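Local coordinates for botulinum neurotoxin type G (Clostridium botulinum, PDB 3MPP), which targets the toxin to host cells, its receptor-binding domain adhering to the cell surface, so that the light chain can be translocated into the cytosol, at residues 281-286 with 310-315; 316-321 with 337-342; 240-245 with 420-425. The protein carries 4 engineered substitutions. One frame throughout, in Å; residues are numbered along the deposited sequence.

Interaction 1. Residues 281-286 with 310-315; sequences LGLRFI and LNIDNI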
# COMPACT_ATOMS: atom_id res chain seq x y z
N LEU A 281 -5.04 9.21 -14.12
CA LEU A 281 -6.08 9.88 -14.91
C LEU A 281 -6.58 11.10 -14.16
O LEU A 281 -6.59 11.09 -12.94
CB LEU A 281 -7.27 8.93 -15.13
CG LEU A 281 -7.03 7.64 -15.92
CD1 LEU A 281 -8.29 6.78 -15.88
CD2 LEU A 281 -6.68 8.00 -17.36
N GLY A 282 -7.00 12.14 -14.88
CA GLY A 282 -7.64 13.29 -14.25
C GLY A 282 -6.72 14.34 -13.65
O GLY A 282 -5.56 14.48 -14.04
N LEU A 283 -7.26 15.10 -12.70
CA LEU A 283 -6.52 16.17 -12.04
C LEU A 283 -5.25 15.64 -11.42
O LEU A 283 -5.27 14.61 -10.76
CB LEU A 283 -7.37 16.81 -10.94
CG LEU A 283 -8.69 17.39 -11.47
CD1 LEU A 283 -9.63 17.76 -10.34
CD2 LEU A 283 -8.38 18.58 -12.33
N ARG A 284 -4.15 16.36 -11.63
CA ARG A 284 -2.91 16.03 -10.97
C ARG A 284 -2.64 17.06 -9.87
O ARG A 284 -2.54 18.25 -10.15
CB ARG A 284 -1.78 15.98 -11.99
CG ARG A 284 -0.48 15.39 -11.46
CD ARG A 284 0.49 15.19 -12.59
NE ARG A 284 0.85 16.44 -13.23
CZ ARG A 284 1.59 16.53 -14.33
NH1 ARG A 284 2.07 15.43 -14.91
NH2 ARG A 284 1.86 17.72 -14.86
N PHE A 285 -2.58 16.60 -8.63
CA PHE A 285 -2.49 17.47 -7.47
C PHE A 285 -1.09 17.51 -6.91
O PHE A 285 -0.33 16.54 -7.03
CB PHE A 285 -3.39 16.93 -6.34
CG PHE A 285 -4.86 17.00 -6.64
CD1 PHE A 285 -5.62 18.10 -6.25
CD2 PHE A 285 -5.50 15.95 -7.29
CE1 PHE A 285 -6.98 18.17 -6.52
CE2 PHE A 285 -6.87 16.00 -7.56
CZ PHE A 285 -7.61 17.13 -7.17
N ILE A 286 -0.76 18.63 -6.28
CA ILE A 286 0.44 18.72 -5.45
C ILE A 286 0.02 19.27 -4.09
O ILE A 286 -0.58 20.32 -4.00
CB ILE A 286 1.50 19.62 -6.06
CG1 ILE A 286 2.00 19.01 -7.38
CG2 ILE A 286 2.65 19.84 -5.07
CD1 ILE A 286 2.90 19.93 -8.17
N LEU A 310 -4.18 22.33 -1.80
CA LEU A 310 -4.10 21.38 -2.90
C LEU A 310 -3.93 22.17 -4.20
O LEU A 310 -4.89 22.79 -4.68
CB LEU A 310 -5.36 20.49 -2.95
CG LEU A 310 -5.50 19.43 -1.84
CD1 LEU A 310 -6.83 18.65 -1.93
CD2 LEU A 310 -4.32 18.44 -1.90
N ASN A 311 -2.71 22.20 -4.73
CA ASN A 311 -2.44 22.78 -6.05
C ASN A 311 -2.82 21.75 -7.12
O ASN A 311 -2.83 20.54 -6.86
CB ASN A 311 -0.95 23.13 -6.21
CG ASN A 311 -0.58 24.48 -5.58
OD1 ASN A 311 -1.42 25.20 -5.05
ND2 ASN A 311 0.71 24.83 -5.66
N ILE A 312 -3.14 22.23 -8.32
CA ILE A 312 -3.41 21.34 -9.45
C ILE A 312 -2.56 21.85 -10.59
O ILE A 312 -2.67 23.02 -10.97
CB ILE A 312 -4.88 21.40 -9.87
CG1 ILE A 312 -5.78 20.94 -8.72
CG2 ILE A 312 -5.10 20.59 -11.17
CD1 ILE A 312 -7.28 21.23 -8.93
N ASP A 313 -1.69 21.00 -11.13
CA ASP A 313 -0.68 21.50 -12.07
C ASP A 313 -0.85 20.99 -13.49
O ASP A 313 0.04 21.17 -14.31
CB ASP A 313 0.75 21.18 -11.58
CG ASP A 313 1.11 19.70 -11.73
OD1 ASP A 313 0.20 18.90 -12.03
OD2 ASP A 313 2.29 19.35 -11.55
N ASN A 314 -1.98 20.36 -13.80
CA ASN A 314 -2.21 19.90 -15.17
C ASN A 314 -3.47 20.45 -15.84
O ASN A 314 -4.00 19.86 -16.76
CB ASN A 314 -2.17 18.36 -15.25
CG ASN A 314 -3.39 17.70 -14.62
OD1 ASN A 314 -4.03 18.27 -13.74
ND2 ASN A 314 -3.69 16.48 -15.06
N ILE A 315 -3.95 21.59 -15.37
CA ILE A 315 -5.09 22.25 -16.02
C ILE A 315 -4.64 23.22 -17.10
O ILE A 315 -5.29 23.37 -18.14
CB ILE A 315 -5.96 23.00 -15.01
CG1 ILE A 315 -6.82 22.02 -14.21
CG2 ILE A 315 -6.86 24.00 -15.73
CD1 ILE A 315 -7.46 22.63 -12.98

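Interaction 2. Residues 316-321 with 337-342; sequences SDESYR and LAPIND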
# COMPACT_ATOMS: atom_id res chain seq x y z
N SER A 316 -3.52 23.89 -16.84
CA SER A 316 -2.95 24.79 -17.83
C SER A 316 -1.54 25.15 -17.40
O SER A 316 -1.02 24.55 -16.46
CB SER A 316 -3.78 26.06 -17.98
OG SER A 316 -3.54 26.96 -16.91
N ASP A 317 -0.96 26.13 -18.08
CA ASP A 317 0.38 26.63 -17.76
C ASP A 317 0.45 27.24 -16.36
O ASP A 317 1.49 27.17 -15.70
CB ASP A 317 0.83 27.67 -18.79
CG ASP A 317 1.00 27.09 -20.18
OD1 ASP A 317 0.96 25.85 -20.32
OD2 ASP A 317 1.17 27.88 -21.14
N GLU A 318 -0.63 27.86 -15.91
CA GLU A 318 -0.60 28.45 -14.57
C GLU A 318 -1.12 27.46 -13.53
O GLU A 318 -1.86 26.52 -13.84
CB GLU A 318 -1.36 29.78 -14.51
CG GLU A 318 -2.85 29.67 -14.69
CD GLU A 318 -3.59 30.99 -14.51
OE1 GLU A 318 -3.02 31.94 -13.92
OE2 GLU A 318 -4.75 31.08 -14.95
N SER A 319 -0.70 27.68 -12.30
CA SER A 319 -1.10 26.85 -11.19
C SER A 319 -2.55 27.13 -10.86
O SER A 319 -2.99 28.29 -10.87
CB SER A 319 -0.22 27.16 -9.97
OG SER A 319 -0.64 26.40 -8.85
N TYR A 320 -3.30 26.07 -10.60
CA TYR A 320 -4.65 26.19 -10.08
C TYR A 320 -4.62 25.64 -8.67
O TYR A 320 -3.62 25.07 -8.24
CB TYR A 320 -5.64 25.38 -10.91
CG TYR A 320 -6.17 26.10 -12.12
CD1 TYR A 320 -7.53 26.28 -12.32
CD2 TYR A 320 -5.30 26.60 -13.08
CE1 TYR A 320 -8.02 26.94 -13.44
CE2 TYR A 320 -5.77 27.26 -14.20
CZ TYR A 320 -7.14 27.43 -14.37
OH TYR A 320 -7.61 28.09 -15.49
N ARG A 321 -5.71 25.81 -7.94
CA ARG A 321 -5.77 25.37 -6.57
C ARG A 321 -7.21 25.10 -6.25
O ARG A 321 -8.11 25.65 -6.90
CB ARG A 321 -5.23 26.47 -5.64
CG ARG A 321 -5.42 26.18 -4.15
CD ARG A 321 -4.64 27.17 -3.31
NE ARG A 321 -3.20 26.99 -3.51
CZ ARG A 321 -2.27 27.78 -2.98
NH1 ARG A 321 -2.63 28.82 -2.23
NH2 ARG A 321 -0.99 27.52 -3.22
N LEU A 337 -12.27 25.10 -8.68
CA LEU A 337 -10.89 24.83 -9.09
C LEU A 337 -10.48 26.03 -9.92
O LEU A 337 -11.03 26.24 -11.01
CB LEU A 337 -10.79 23.51 -9.90
CG LEU A 337 -11.47 22.28 -9.27
CD1 LEU A 337 -11.27 21.00 -10.11
CD2 LEU A 337 -10.99 22.08 -7.83
N ALA A 338 -9.56 26.85 -9.40
CA ALA A 338 -9.30 28.18 -9.98
C ALA A 338 -7.84 28.65 -9.88
O ALA A 338 -7.07 28.17 -9.04
CB ALA A 338 -10.22 29.20 -9.34
N PRO A 339 -7.46 29.61 -10.73
CA PRO A 339 -6.16 30.27 -10.54
C PRO A 339 -6.07 30.88 -9.14
O PRO A 339 -7.09 31.27 -8.55
CB PRO A 339 -6.16 31.40 -11.59
CG PRO A 339 -7.20 30.97 -12.62
CD PRO A 339 -8.23 30.17 -11.86
N ILE A 340 -4.85 30.99 -8.63
CA ILE A 340 -4.61 31.59 -7.33
C ILE A 340 -5.23 32.97 -7.23
O ILE A 340 -5.15 33.77 -8.16
CB ILE A 340 -3.10 31.71 -7.03
CG1 ILE A 340 -2.40 30.38 -7.31
CG2 ILE A 340 -2.87 32.17 -5.59
CD1 ILE A 340 -3.09 29.18 -6.68
N ASN A 341 -5.86 33.25 -6.09
CA ASN A 341 -6.56 34.52 -5.90
C ASN A 341 -6.67 34.89 -4.42
O ASN A 341 -6.52 34.02 -3.56
CB ASN A 341 -7.97 34.41 -6.48
CG ASN A 341 -8.84 33.40 -5.71
OD1 ASN A 341 -9.45 33.75 -4.71
ND2 ASN A 341 -8.88 32.15 -6.19
N ASP A 342 -6.98 36.16 -4.16
CA ASP A 342 -7.21 36.65 -2.80
C ASP A 342 -8.67 37.03 -2.56
O ASP A 342 -8.97 38.00 -1.86
CB ASP A 342 -6.33 37.86 -2.53
CG ASP A 342 -4.87 37.51 -2.47
OD1 ASP A 342 -4.54 36.48 -1.84
OD2 ASP A 342 -4.05 38.25 -3.05
O HOH W 1 -2.63 30.77 -10.58

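Interaction 3. Residues 240-245 with 420-425; sequences YYLFNQ and WQFIPV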
# COMPACT_ATOMS: atom_id res chain seq x y z
N TYR A 240 0.28 13.79 -7.56
CA TYR A 240 -0.63 12.72 -7.20
C TYR A 240 -1.91 12.79 -8.02
O TYR A 240 -2.52 13.86 -8.13
CB TYR A 240 -1.07 12.87 -5.75
CG TYR A 240 -0.02 12.56 -4.71
CD1 TYR A 240 0.64 11.33 -4.69
CD2 TYR A 240 0.27 13.48 -3.70
CE1 TYR A 240 1.60 11.04 -3.70
CE2 TYR A 240 1.22 13.20 -2.72
CZ TYR A 240 1.87 11.98 -2.72
OH TYR A 240 2.81 11.70 -1.73
N TYR A 241 -2.33 11.65 -8.55
CA TYR A 241 -3.70 11.48 -9.05
C TYR A 241 -4.58 11.08 -7.87
O TYR A 241 -4.08 10.71 -6.80
CB TYR A 241 -3.72 10.43 -10.18
CG TYR A 241 -2.85 10.88 -11.34
CD1 TYR A 241 -3.33 11.81 -12.26
CD2 TYR A 241 -1.55 10.42 -11.48
CE1 TYR A 241 -2.54 12.26 -13.32
CE2 TYR A 241 -0.74 10.87 -12.54
CZ TYR A 241 -1.25 11.78 -13.45
OH TYR A 241 -0.47 12.22 -14.49
N LEU A 242 -5.89 11.18 -8.04
CA LEU A 242 -6.79 11.09 -6.91
C LEU A 242 -7.69 9.87 -7.05
O LEU A 242 -8.21 9.58 -8.13
CB LEU A 242 -7.61 12.38 -6.78
CG LEU A 242 -8.37 12.69 -5.48
CD1 LEU A 242 -7.46 12.66 -4.24
CD2 LEU A 242 -9.09 14.05 -5.59
N PHE A 243 -7.81 9.13 -5.96
CA PHE A 243 -8.66 7.95 -5.94
C PHE A 243 -9.72 8.10 -4.85
O PHE A 243 -9.40 8.50 -3.73
CB PHE A 243 -7.79 6.71 -5.71
CG PHE A 243 -8.57 5.45 -5.45
CD1 PHE A 243 -9.00 4.65 -6.50
CD2 PHE A 243 -8.83 5.04 -4.14
CE1 PHE A 243 -9.70 3.47 -6.26
CE2 PHE A 243 -9.55 3.85 -3.90
CZ PHE A 243 -9.97 3.07 -4.95
N ASN A 244 -10.97 7.77 -5.19
CA ASN A 244 -12.08 7.77 -4.23
C ASN A 244 -12.50 6.35 -3.81
O ASN A 244 -12.91 5.55 -4.64
CB ASN A 244 -13.29 8.52 -4.81
CG ASN A 244 -14.35 8.76 -3.77
OD1 ASN A 244 -15.14 7.88 -3.48
ND2 ASN A 244 -14.36 9.97 -3.18
N GLN A 245 -12.43 6.07 -2.51
CA GLN A 245 -12.77 4.75 -2.00
C GLN A 245 -14.24 4.37 -2.22
O GLN A 245 -14.54 3.21 -2.44
CB GLN A 245 -12.42 4.60 -0.51
CG GLN A 245 -12.75 3.18 0.03
CD GLN A 245 -12.55 3.05 1.53
OE1 GLN A 245 -12.62 4.03 2.26
NE2 GLN A 245 -12.27 1.83 1.99
N TRP A 420 -10.34 9.21 0.45
CA TRP A 420 -9.50 9.41 -0.72
C TRP A 420 -8.15 8.74 -0.57
O TRP A 420 -7.67 8.55 0.56
CB TRP A 420 -9.27 10.91 -0.93
CG TRP A 420 -10.55 11.73 -1.11
CD1 TRP A 420 -11.25 12.39 -0.12
CD2 TRP A 420 -11.26 11.98 -2.34
NE1 TRP A 420 -12.35 13.03 -0.68
CE2 TRP A 420 -12.37 12.80 -2.03
CE3 TRP A 420 -11.06 11.59 -3.67
CZ2 TRP A 420 -13.28 13.24 -3.00
CZ3 TRP A 420 -11.96 12.03 -4.64
CH2 TRP A 420 -13.07 12.84 -4.29
N GLN A 421 -7.53 8.41 -1.70
CA GLN A 421 -6.12 8.05 -1.71
C GLN A 421 -5.40 8.83 -2.80
O GLN A 421 -5.98 9.16 -3.84
CB GLN A 421 -5.94 6.54 -1.93
CG GLN A 421 -6.59 5.69 -0.82
CD GLN A 421 -6.38 4.21 -1.03
OE1 GLN A 421 -5.32 3.79 -1.49
NE2 GLN A 421 -7.38 3.41 -0.68
N PHE A 422 -4.14 9.12 -2.54
CA PHE A 422 -3.31 9.85 -3.48
C PHE A 422 -2.37 8.89 -4.22
O PHE A 422 -1.65 8.09 -3.59
CB PHE A 422 -2.50 10.92 -2.74
CG PHE A 422 -3.36 12.07 -2.20
CD1 PHE A 422 -3.62 13.19 -2.98
CD2 PHE A 422 -3.90 12.01 -0.92
CE1 PHE A 422 -4.40 14.25 -2.49
CE2 PHE A 422 -4.68 13.07 -0.42
CZ PHE A 422 -4.93 14.19 -1.21
N ILE A 423 -2.35 8.97 -5.55
CA ILE A 423 -1.59 8.03 -6.38
C ILE A 423 -0.44 8.72 -7.11
O ILE A 423 -0.66 9.46 -8.07
CB ILE A 423 -2.50 7.35 -7.45
CG1 ILE A 423 -3.82 6.87 -6.84
CG2 ILE A 423 -1.77 6.19 -8.11
CD1 ILE A 423 -4.71 6.10 -7.86
N PRO A 424 0.80 8.50 -6.65
CA PRO A 424 1.95 8.95 -7.44
C PRO A 424 2.30 7.95 -8.53
O PRO A 424 2.05 6.75 -8.37
CB PRO A 424 3.10 8.97 -6.42
CG PRO A 424 2.67 7.98 -5.33
CD PRO A 424 1.19 7.70 -5.47
N VAL A 425 2.89 8.43 -9.62
CA VAL A 425 3.42 7.54 -10.65
C VAL A 425 4.55 6.71 -10.04
O VAL A 425 5.47 7.27 -9.45
CB VAL A 425 4.01 8.32 -11.85
CG1 VAL A 425 4.58 7.34 -12.87
CG2 VAL A 425 2.95 9.21 -12.49

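Interaction 1. Residues 281-286 with 310-315
Arg284 NE gives its N-H to Asp313 OD1 at 2.8 Å in an almost straight bond (171°) that is part of a salt bridge. Asp313 OD1 lies at the edge of the guanidinium, close to its plane, and receives NE on its syn side; the two flat groups are nevertheless turned 68° against each other. With its CG anti to the backbone N and a bend at chi3, the arginine chain runs past Asp313 OD1, crossing the aspartate obliquely. The main chain pins the same two residues: Asp313 N donates to Arg284 O at 3.0 Å, while the CA-H of Ile312 approaches that same oxygen.

Asn314 uses both ends of its amide. ND2 donates to Gly282 O at 2.9 Å, with the acceptor near the amide plane, and OD1 accepts Arg284 N at 2.8 Å from well above the carbonyl plane. Its CG stands between the backbone N and the carbonyl carbon (chi1 72°), which turns the amide to the 281-286 backbone; the two bonds fix the rotation of the group and tie the residues leading into the strand to the turn beyond 310-312.

Regular antiparallel pairing follows. Ile286 and Asn311 exchange two backbone bonds, and Phe285 faces Ile312 in a non-hydrogen-bonded pair. The Phe285 and Ile312 side chains lie side by side, with Ile312 CG1 3.7 Å from Phe285 CE1, and Leu283 CD2 touches Ile312 CG2 at 4.0 Å. On the other face Ile286 CD1 comes to 3.5 Å from Asp313 OD2, an oxygen hydrogen-bonded to Gln239 NE2.

Strands 285-289 and 307-312 are thus neighbours in the antiparallel sheet of the beta-trefoil subdomain. Strand 239-244 flanks the first and strand 320-325 the second, where Val322 touches Phe285, Leu310 and Ile312.

Interaction 2. Residues 316-321 with 337-342
The Tyr320 ring carries Pro339 on one face: CD lies 4.0 Å from the ring centroid and 27° off the normal, a CH-pi contact, with Pro339 N above the same face toward the rim. At the ring edge, in its plane, stand the carbonyl oxygens Glu318 O and Leu337 O, the latter 3.7 Å from Tyr320 CD1. The Arg321 guanidinium is the other flat group; Ile340 CD1 sits over one of its faces, 3.8 Å above the plane and displaced toward the rim.

Ile340 reaches there because chi2 (-49°) folds CD1 back toward the arginine, which also brings CD1 to 3.6 Å from Arg321 CB. The arginine extends from its strand with CG anti to the backbone N and turns at chi3. Its charge is engaged elsewhere, in a salt bridge to Asp348, a hydrogen bond to Asn311 OD1 and a cation-pi contact with Tyr309, so the isoleucine methyl packs on an already fixed group.

On the same side of the proline ring as Tyr320, the Glu318 side chain crosses Pro339 obliquely, OE2 coming to 3.4 Å from Pro339 CG. Backbone bonds join Arg321 and Ala338 in both directions: Arg321 N to Ala338 O at 2.9 Å is bent, and Ala338 N to Arg321 O at 3.1 Å is nearly straight. Farther out a water accepts from Ile340 N and approaches Ser319 O, although that second distance is too short to be trusted. Asn341 ND2 turns back to Pro339 O, holding the chain as it leaves the strand.

These residues form the open end of the beta hairpin of strands 320-325 and 332-339. Strand 307-312 lies beside 320-325, Tyr320 pairing with Ile312, and Leu337 packs on Ile312 and Val322.

Interaction 3. Residues 240-245 with 420-425
Trp420, Phe243 and Tyr240 give the most surface to this contact. Trp420 lays its six-membered ring between two side chains of the opposite strand. Asn244 ND2 stands over one face, 3.2 Å above the plane, the amide almost perpendicular to the indole (88°), while Leu242 CG comes obliquely to 3.4 Å from Trp420 CE3. Both partners reach across because their CG is anti to the backbone N (chi1 -169° in Asn244). The polar ends have other partners: Asn244 ND2 donates to Gly417 O, and Trp420 NE1 to Phe377 O.

Phe243 points to the other face of the sheet, alongside Gln421, whose NE2 lies 3.9 Å from Phe243 CE2 and donates to Asn362 OD1. Ile423 CD1 packs on Phe243 CB at 3.8 Å, and Phe229 meets the phenylalanine ring edge to face.

At the far end Tyr240 takes Phe422 CB on one ring face, a CH-pi contact 3.8 Å from the centroid, and has Pro424 N at its edge. Pro424 CG also reaches Tyr240 CE1, at 3.6 Å. The rings of Tyr240 and Phe422 themselves meet obliquely, and Leu242 CD1 lies over the face of the Phe422 ring. Tyr240 OH accepts from Arg235 N.

Between the two faces, Tyr241 pairs with Ile423 and Phe243 with Gln421 through four backbone bonds, Tyr241 N to Ile423 O being 2.8 Å, joining two strands that run antiparallel at 152°.

Strand 420-423, near the end of the chain, thereby closes against strand 239-244, the first of the trefoil sheet. Strand 285-289 borders 239-244 on its other side, and Ile379 of strand 373-382 touches Asn244 and Trp420.

Overall arrangement
All three contacts belong to one curled antiparallel sheet in the C-terminal receptor-binding subdomain. Interaction 1 lies between the others in the sheet: strand 307-312 neighbours 320-325, where Ile312 N meets Tyr320 O at 2.9 Å, and strand 285-289 neighbours 239-244, where Phe285 N meets Tyr240 O at 2.8 Å. Leucine packing reinforces the first junction, Leu283 CD1 lying 3.6 Å from Leu337 CD1. Interactions 2 and 3 do not touch, their nearest atoms being about 9 Å apart. In sequence, both interactions 1 and 2 fall inside the span closed by interaction 3. The inferred ganglioside-binding Trp402 stands off from interaction 3, its side chain about 11 Å from that of Asn244.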